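Local coordinates for protein CbsA (PDB 5XYH) that probably hydrolyses beta-1,4-glucosidic bonds of cellulose to release cellobiose, as a cell-wall-degrading exoglucanase of a rice pathogen, at residues L69-K80 / T130-I141; V42-W50 / A356-G364. One frame throughout, in Å; residues are numbered along the deposited sequence.

Interaction 1 of 2, residues L69-K80 / T130-I141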
# COMPACT_ATOMS: atom_id res chain seq x y z
N LEU A 69 2.20 -19.51 -3.74
CA LEU A 69 2.40 -18.66 -4.91
C LEU A 69 1.99 -19.39 -6.18
O LEU A 69 1.30 -18.83 -7.04
CB LEU A 69 3.86 -18.20 -5.00
CG LEU A 69 4.23 -17.38 -6.25
CD1 LEU A 69 3.32 -16.14 -6.46
CD2 LEU A 69 5.70 -16.97 -6.26
N GLN A 70 2.38 -20.67 -6.32
CA GLN A 70 1.96 -21.42 -7.50
C GLN A 70 0.45 -21.62 -7.54
O GLN A 70 -0.15 -21.59 -8.62
CB GLN A 70 2.67 -22.77 -7.54
CG GLN A 70 4.17 -22.65 -7.57
CD GLN A 70 4.83 -23.98 -7.79
OE1 GLN A 70 4.19 -24.93 -8.25
NE2 GLN A 70 6.13 -24.06 -7.48
N GLY A 71 -0.17 -21.83 -6.38
CA GLY A 71 -1.63 -21.95 -6.35
C GLY A 71 -2.32 -20.69 -6.83
O GLY A 71 -3.33 -20.75 -7.54
N HIS A 72 -1.80 -19.52 -6.43
CA HIS A 72 -2.32 -18.26 -6.92
C HIS A 72 -2.17 -18.16 -8.43
O HIS A 72 -3.10 -17.76 -9.13
CB HIS A 72 -1.59 -17.09 -6.27
CG HIS A 72 -1.95 -16.86 -4.84
ND1 HIS A 72 -3.22 -16.52 -4.44
CD2 HIS A 72 -1.19 -16.88 -3.72
CE1 HIS A 72 -3.24 -16.36 -3.13
NE2 HIS A 72 -2.02 -16.58 -2.67
N LEU A 73 -0.99 -18.52 -8.93
CA LEU A 73 -0.75 -18.39 -10.36
C LEU A 73 -1.59 -19.37 -11.16
O LEU A 73 -2.03 -19.06 -12.28
CB LEU A 73 0.74 -18.59 -10.65
CG LEU A 73 1.65 -17.54 -10.02
CD1 LEU A 73 3.10 -18.01 -10.02
CD2 LEU A 73 1.51 -16.21 -10.76
N ASN A 74 -1.82 -20.57 -10.60
CA ASN A 74 -2.73 -21.53 -11.22
C ASN A 74 -4.15 -21.01 -11.23
O ASN A 74 -4.85 -21.12 -12.25
CB ASN A 74 -2.66 -22.86 -10.47
CG ASN A 74 -1.34 -23.57 -10.69
OD1 ASN A 74 -0.61 -23.26 -11.63
ND2 ASN A 74 -1.02 -24.53 -9.82
N ALA A 75 -4.62 -20.45 -10.11
CA ALA A 75 -5.98 -19.90 -10.10
C ALA A 75 -6.11 -18.77 -11.12
O ALA A 75 -7.14 -18.65 -11.80
CB ALA A 75 -6.36 -19.42 -8.71
N ALA A 76 -5.06 -17.95 -11.25
CA ALA A 76 -5.10 -16.84 -12.18
C ALA A 76 -5.29 -17.34 -13.61
O ALA A 76 -6.03 -16.75 -14.40
CB ALA A 76 -3.83 -16.00 -12.06
N LEU A 77 -4.62 -18.45 -13.95
CA LEU A 77 -4.77 -19.04 -15.28
C LEU A 77 -6.22 -19.36 -15.58
O LEU A 77 -6.74 -19.05 -16.66
CB LEU A 77 -3.91 -20.30 -15.39
CG LEU A 77 -2.39 -20.09 -15.49
CD1 LEU A 77 -1.64 -21.41 -15.45
CD2 LEU A 77 -2.05 -19.31 -16.74
N ALA A 78 -6.92 -19.94 -14.59
CA ALA A 78 -8.30 -20.36 -14.72
C ALA A 78 -9.27 -19.19 -14.79
O ALA A 78 -10.43 -19.39 -15.17
CB ALA A 78 -8.67 -21.26 -13.55
N GLN A 79 -8.84 -17.98 -14.42
CA GLN A 79 -9.71 -16.82 -14.54
C GLN A 79 -9.44 -16.01 -15.80
O GLN A 79 -10.19 -15.06 -16.07
CB GLN A 79 -9.56 -15.92 -13.31
CG GLN A 79 -9.68 -16.66 -11.98
CD GLN A 79 -9.52 -15.75 -10.78
OE1 GLN A 79 -9.45 -14.52 -10.91
NE2 GLN A 79 -9.46 -16.35 -9.59
N LYS A 80 -8.42 -16.36 -16.58
CA LYS A 80 -8.06 -15.56 -17.75
C LYS A 80 -9.08 -15.74 -18.87
O LYS A 80 -9.36 -16.86 -19.30
CB LYS A 80 -6.66 -15.94 -18.25
CG LYS A 80 -6.18 -15.05 -19.41
CD LYS A 80 -4.82 -15.49 -19.96
CE LYS A 80 -4.32 -14.50 -21.02
NZ LYS A 80 -5.34 -14.14 -22.08
N THR A 130 9.76 -19.14 -9.80
CA THR A 130 8.35 -19.49 -9.94
C THR A 130 7.68 -18.65 -11.03
O THR A 130 6.96 -19.19 -11.88
CB THR A 130 7.64 -19.30 -8.60
OG1 THR A 130 8.29 -20.13 -7.63
CG2 THR A 130 6.17 -19.69 -8.71
N LEU A 131 7.90 -17.34 -11.03
CA LEU A 131 7.23 -16.51 -12.03
C LEU A 131 7.75 -16.78 -13.43
O LEU A 131 7.02 -16.60 -14.41
CB LEU A 131 7.38 -15.02 -11.69
CG LEU A 131 6.78 -14.53 -10.37
CD1 LEU A 131 7.10 -13.06 -10.14
CD2 LEU A 131 5.28 -14.77 -10.33
N ALA A 132 9.01 -17.22 -13.57
CA ALA A 132 9.57 -17.41 -14.91
C ALA A 132 9.07 -18.68 -15.60
O ALA A 132 9.40 -18.90 -16.77
CB ALA A 132 11.10 -17.43 -14.85
N ASN A 133 8.30 -19.51 -14.90
CA ASN A 133 7.81 -20.77 -15.44
C ASN A 133 7.00 -20.53 -16.71
O ASN A 133 5.99 -19.80 -16.66
CB ASN A 133 6.95 -21.47 -14.38
CG ASN A 133 6.50 -22.86 -14.79
OD1 ASN A 133 6.47 -23.21 -15.97
ND2 ASN A 133 6.08 -23.66 -13.80
N PRO A 134 7.37 -21.14 -17.85
CA PRO A 134 6.61 -20.94 -19.10
C PRO A 134 5.11 -21.15 -18.96
O PRO A 134 4.32 -20.61 -19.75
CB PRO A 134 7.22 -21.98 -20.06
CG PRO A 134 8.57 -22.26 -19.51
CD PRO A 134 8.49 -22.09 -18.02
N LYS A 135 4.70 -21.93 -17.95
CA LYS A 135 3.28 -22.14 -17.68
C LYS A 135 2.54 -20.83 -17.46
O LYS A 135 1.34 -20.73 -17.72
CB LYS A 135 3.12 -23.06 -16.46
CG LYS A 135 1.69 -23.40 -16.10
CD LYS A 135 1.65 -24.26 -14.85
CE LYS A 135 0.21 -24.66 -14.51
NZ LYS A 135 0.13 -25.50 -13.29
N TYR A 136 3.25 -19.80 -16.99
CA TYR A 136 2.62 -18.54 -16.57
C TYR A 136 2.93 -17.37 -17.50
O TYR A 136 2.64 -16.22 -17.16
CB TYR A 136 3.06 -18.22 -15.15
CG TYR A 136 2.79 -19.33 -14.15
CD1 TYR A 136 1.52 -19.88 -14.02
CD2 TYR A 136 3.81 -19.82 -13.34
CE1 TYR A 136 1.28 -20.89 -13.09
CE2 TYR A 136 3.58 -20.82 -12.42
CZ TYR A 136 2.31 -21.36 -12.30
OH TYR A 136 2.08 -22.36 -11.38
N LYS A 137 3.49 -17.64 -18.69
CA LYS A 137 3.84 -16.56 -19.62
C LYS A 137 2.62 -15.76 -20.05
O LYS A 137 2.76 -14.59 -20.43
CB LYS A 137 4.61 -17.15 -20.82
CG LYS A 137 3.75 -17.83 -21.89
CD LYS A 137 3.39 -16.87 -23.07
CE LYS A 137 2.05 -17.25 -23.74
NZ LYS A 137 1.49 -16.08 -24.48
N GLY A 138 1.42 -16.34 -20.00
CA GLY A 138 0.23 -15.60 -20.40
C GLY A 138 -0.34 -14.67 -19.34
O GLY A 138 -1.29 -13.94 -19.63
N LEU A 139 0.24 -14.69 -18.14
CA LEU A 139 -0.14 -13.81 -17.04
C LEU A 139 0.76 -12.59 -17.01
O LEU A 139 1.96 -12.68 -17.30
CB LEU A 139 -0.03 -14.55 -15.70
CG LEU A 139 -0.76 -15.89 -15.53
CD1 LEU A 139 -0.37 -16.54 -14.21
CD2 LEU A 139 -2.27 -15.72 -15.58
N ARG A 140 0.20 -11.44 -16.64
CA ARG A 140 0.97 -10.24 -16.35
C ARG A 140 1.10 -10.12 -14.83
O ARG A 140 0.10 -9.96 -14.13
CB ARG A 140 0.29 -9.00 -16.94
CG ARG A 140 0.28 -8.98 -18.45
CD ARG A 140 -0.34 -7.69 -18.97
NE ARG A 140 -0.40 -7.71 -20.43
CZ ARG A 140 -1.13 -6.87 -21.16
NH1 ARG A 140 -1.89 -5.95 -20.58
NH2 ARG A 140 -1.11 -6.98 -22.48
N ILE A 141 2.32 -10.22 -14.34
CA ILE A 141 2.59 -10.15 -12.91
C ILE A 141 2.91 -8.70 -12.57
O ILE A 141 3.81 -8.10 -13.17
CB ILE A 141 3.74 -11.09 -12.51
CG1 ILE A 141 3.54 -12.48 -13.12
CG2 ILE A 141 3.86 -11.18 -10.99
CD1 ILE A 141 2.24 -13.15 -12.66
O HOH W 1 7.24 -21.89 -5.85

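Interaction 2 of 2, residues V42-W50 / A356-G364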
# COMPACT_ATOMS: atom_id res chain seq x y z
N VAL A 42 -17.91 -6.66 -3.15
CA VAL A 42 -16.55 -6.37 -2.71
C VAL A 42 -15.62 -7.55 -3.02
O VAL A 42 -14.51 -7.36 -3.52
CB VAL A 42 -16.55 -6.00 -1.21
CG1 VAL A 42 -15.15 -6.09 -0.62
CG2 VAL A 42 -17.13 -4.60 -1.03
N LYS A 43 -16.08 -8.78 -2.77
CA LYS A 43 -15.21 -9.91 -3.07
C LYS A 43 -15.13 -10.23 -4.56
O LYS A 43 -14.42 -11.17 -4.93
CB LYS A 43 -15.64 -11.17 -2.29
CG LYS A 43 -16.98 -11.73 -2.67
CD LYS A 43 -17.17 -13.12 -2.09
CE LYS A 43 -18.56 -13.66 -2.39
NZ LYS A 43 -18.65 -15.13 -2.16
N SER A 44 -15.83 -9.48 -5.42
CA SER A 44 -15.67 -9.67 -6.86
C SER A 44 -14.47 -8.90 -7.42
O SER A 44 -14.15 -9.06 -8.60
CB SER A 44 -16.94 -9.27 -7.62
OG SER A 44 -17.18 -7.86 -7.64
N TYR A 45 -13.78 -8.08 -6.58
CA TYR A 45 -12.72 -7.23 -7.08
C TYR A 45 -11.35 -7.86 -6.84
O TYR A 45 -11.15 -8.55 -5.83
CB TYR A 45 -12.76 -5.85 -6.41
CG TYR A 45 -14.00 -5.04 -6.76
CD1 TYR A 45 -14.30 -4.71 -8.08
CD2 TYR A 45 -14.83 -4.56 -5.75
CE1 TYR A 45 -15.43 -3.94 -8.39
CE2 TYR A 45 -15.94 -3.80 -6.05
CZ TYR A 45 -16.25 -3.50 -7.37
OH TYR A 45 -17.36 -2.73 -7.65
N PRO A 46 -10.41 -7.66 -7.77
CA PRO A 46 -9.04 -8.14 -7.55
C PRO A 46 -8.42 -7.49 -6.33
O PRO A 46 -8.60 -6.29 -6.10
CB PRO A 46 -8.31 -7.72 -8.83
CG PRO A 46 -9.36 -7.52 -9.85
CD PRO A 46 -10.61 -7.10 -9.12
N THR A 47 -7.65 -8.28 -5.57
CA THR A 47 -6.88 -7.80 -4.43
C THR A 47 -5.46 -8.35 -4.52
O THR A 47 -5.24 -9.44 -5.04
CB THR A 47 -7.51 -8.21 -3.07
OG1 THR A 47 -7.73 -9.62 -3.06
CG2 THR A 47 -8.83 -7.48 -2.84
N TYR A 48 -4.49 -7.59 -4.01
CA TYR A 48 -3.10 -7.98 -4.13
C TYR A 48 -2.74 -9.04 -3.09
O TYR A 48 -3.29 -9.07 -1.99
CB TYR A 48 -2.19 -6.75 -4.01
CG TYR A 48 -1.95 -6.12 -5.36
CD1 TYR A 48 -3.02 -5.73 -6.15
CD2 TYR A 48 -0.65 -5.94 -5.88
CE1 TYR A 48 -2.84 -5.18 -7.40
CE2 TYR A 48 -0.46 -5.39 -7.14
CZ TYR A 48 -1.57 -5.02 -7.89
OH TYR A 48 -1.45 -4.48 -9.15
N VAL A 49 -1.83 -9.94 -3.47
CA VAL A 49 -1.38 -11.04 -2.61
C VAL A 49 -0.07 -10.64 -1.95
O VAL A 49 0.94 -10.46 -2.63
CB VAL A 49 -1.19 -12.33 -3.42
CG1 VAL A 49 -0.53 -13.39 -2.54
CG2 VAL A 49 -2.51 -12.82 -3.99
N TRP A 50 -0.06 -10.55 -0.62
CA TRP A 50 1.14 -10.13 0.12
C TRP A 50 2.04 -11.34 0.34
O TRP A 50 1.64 -12.29 1.02
CB TRP A 50 0.77 -9.49 1.46
CG TRP A 50 0.18 -8.14 1.26
CD1 TRP A 50 -1.01 -7.86 0.66
CD2 TRP A 50 0.76 -6.89 1.63
NE1 TRP A 50 -1.21 -6.50 0.63
CE2 TRP A 50 -0.14 -5.88 1.22
CE3 TRP A 50 1.94 -6.51 2.28
CZ2 TRP A 50 0.11 -4.53 1.43
CZ3 TRP A 50 2.18 -5.16 2.49
CH2 TRP A 50 1.27 -4.19 2.07
N ALA A 356 -3.36 2.79 -12.80
CA ALA A 356 -4.49 2.03 -12.26
C ALA A 356 -4.74 2.43 -10.82
O ALA A 356 -3.82 2.87 -10.13
CB ALA A 356 -4.24 0.51 -12.34
N TYR A 357 -6.00 2.34 -10.40
CA TYR A 357 -6.33 2.22 -8.98
C TYR A 357 -6.33 0.74 -8.64
O TYR A 357 -6.91 -0.06 -9.38
CB TYR A 357 -7.69 2.83 -8.65
CG TYR A 357 -7.85 4.31 -8.99
CD1 TYR A 357 -6.81 5.21 -8.82
CD2 TYR A 357 -9.06 4.79 -9.47
CE1 TYR A 357 -6.96 6.56 -9.14
CE2 TYR A 357 -9.22 6.13 -9.79
CZ TYR A 357 -8.17 7.01 -9.62
OH TYR A 357 -8.35 8.33 -9.95
N VAL A 358 -5.66 0.36 -7.54
CA VAL A 358 -5.53 -1.04 -7.16
C VAL A 358 -5.96 -1.17 -5.70
O VAL A 358 -5.93 -0.21 -4.93
CB VAL A 358 -4.10 -1.60 -7.35
CG1 VAL A 358 -3.63 -1.46 -8.81
CG2 VAL A 358 -3.13 -0.92 -6.39
N TRP A 359 -6.39 -2.38 -5.33
CA TRP A 359 -6.60 -2.69 -3.92
C TRP A 359 -5.33 -3.40 -3.47
O TRP A 359 -5.23 -4.63 -3.53
CB TRP A 359 -7.86 -3.53 -3.71
CG TRP A 359 -9.10 -2.72 -3.82
CD1 TRP A 359 -9.20 -1.42 -4.22
CD2 TRP A 359 -10.42 -3.14 -3.48
NE1 TRP A 359 -10.50 -1.01 -4.17
CE2 TRP A 359 -11.28 -2.05 -3.73
CE3 TRP A 359 -10.97 -4.34 -3.01
CZ2 TRP A 359 -12.66 -2.12 -3.51
CZ3 TRP A 359 -12.35 -4.41 -2.80
CH2 TRP A 359 -13.17 -3.31 -3.04
N GLY A 360 -4.34 -2.60 -3.07
CA GLY A 360 -3.08 -3.16 -2.61
C GLY A 360 -3.26 -4.00 -1.36
O GLY A 360 -2.75 -5.12 -1.27
N LYS A 361 -3.98 -3.48 -0.39
CA LYS A 361 -4.35 -4.25 0.78
C LYS A 361 -5.86 -4.42 0.78
O LYS A 361 -6.60 -3.44 0.85
CB LYS A 361 -3.89 -3.56 2.07
CG LYS A 361 -4.41 -4.26 3.32
CD LYS A 361 -3.29 -4.55 4.29
CE LYS A 361 -3.86 -5.15 5.59
NZ LYS A 361 -2.76 -5.47 6.52
N GLY A 362 -6.31 -5.67 0.70
CA GLY A 362 -7.73 -5.98 0.72
C GLY A 362 -8.40 -5.58 2.02
O GLY A 362 -7.98 -6.00 3.10
N GLY A 363 -9.44 -4.75 1.93
CA GLY A 363 -10.14 -4.24 3.09
C GLY A 363 -10.69 -5.38 3.93
O GLY A 363 -11.29 -6.30 3.38
N GLY A 364 -10.47 -5.33 5.24
CA GLY A 364 -10.90 -6.38 6.16
C GLY A 364 -9.76 -7.09 6.85
O GLY A 364 -9.94 -7.65 7.94
O HOH W 2 -6.54 -4.67 -7.04
O HOH W 3 -4.55 -7.92 0.37

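Interaction 1 of 2, residues L69-K80 / T130-I141
One side of helix 69-79 packs on the turn that carries the chain from helix 113-131 into strand 140-145, a contact between successive beta-alpha units of the glycoside hydrolase family 6 barrel; L73 and Y136 form its centre. L73 CB sits over one face of the phenol ring, 3.6 Å from its centroid and 20° off the normal, and K135 CB covers the opposite face, which leaves the ring sandwiched. With CG anti to the carbonyl carbon (chi1 -64°), the leucine fork divides its work: CD1 meets T130 CG2 and L131, while CD2 lies 3.7 Å from I141 CD1 and also touches L139. A branched aliphatic chain suits a spot with neighbours on several sides. One turn on, L77 also divides its branches: CD1 at the edge of the tyrosine ring, CD2 3.8 Å from L139 CD2.

The rim of this apolar patch is polar. N74 OD1 accepts two hydrogen bonds, from Y136 OH at 2.8 Å and from K135 NZ at 2.9 Å, and the donors arrive from opposite faces of the amide plane, each well out of it. The lysine gets there fully extended from chi1 to chi4, and its ammonium and the phenol hydroxyl together hold the carbonyl end of the amide between them. N133 OD1 shapes the turn itself, accepting from K135 N in an Asx turn. At the start of the helix, one water links Q70 NE2 to T130 OG1, which also bonds to V126 O; at its other end K80 CE passes G138 O while NZ bonds to T84 O.

Beneath the helix, A76 rests on V88 of strand 86-92, I141 packs on V88 and L90 of that strand, and L131 reaches V188 of strand 188-193.

Interaction 2 of 2, residues V42-W50 / A356-G364
W359 fills the tight half of this contact, its CG anti to the carbonyl carbon (chi1 -76°), which swings the indole toward V42, Y45 and T47. Y45 CB lies over one face of the six-membered ring, and the tyrosine ring then presents its edge to the indole in an offset edge-to-face pair, planes at 67° and Y45 CD2 3.4 Å from W359 CH2. T47 CG2 comes in at the indole's edge, in plane, 3.8 Å from CE3, and V42 CG1 crosses near CZ3. A broad, flat side chain can meet all three at once, while its NE1 bonds to M344 O. At G362 a CB would point at T47 CG2 and sit tight against it, so glycine suits the place. A water links P46 O to W359 N, and the two backbones bond once directly, Y48 N to W359 O at 3.1 Å. Y48 CE1 leans on V358 CB, the ring also packs on V91, V142 and I144, and its buried hydroxyl has no polar partner in the model.

Strands 49-51 and 354-358 are the first and last of the parallel barrel strands; the sheet does not pair them, so the contact lies at the seam where the distorted family 6 barrel stays open.

The looser side is partly exposed. A second water joins Y48 O to G362 N, W50 NE1 bonds to G360 O at 2.8 Å with the oxygen tilted 22° from the indole plane, and K361 CB only skirts W50 CZ2 as its NZ turns to S366 O.

Interaction 1 is nested along the chain inside the long loop closed by interaction 2, and both reach the same barrel sheet. Their centres lie about 18 Å apart, and they touch directly where H72 NE2 of helix 69-79 packs 3.5 Å from V49 CG1 of strand 49-51. Interaction 1 is peripheral, its centre about 22 Å from that of the chain, and joins outer helix to turn; the 42-50/356-364 contact is more central, at about 10 Å. In family 6 enzymes the substrate cleft lies at the C-terminal ends of the barrel strands, so the loop after strand 354-358 probably borders it, whereas the turn before strand 140-145 belongs to the other end of the barrel.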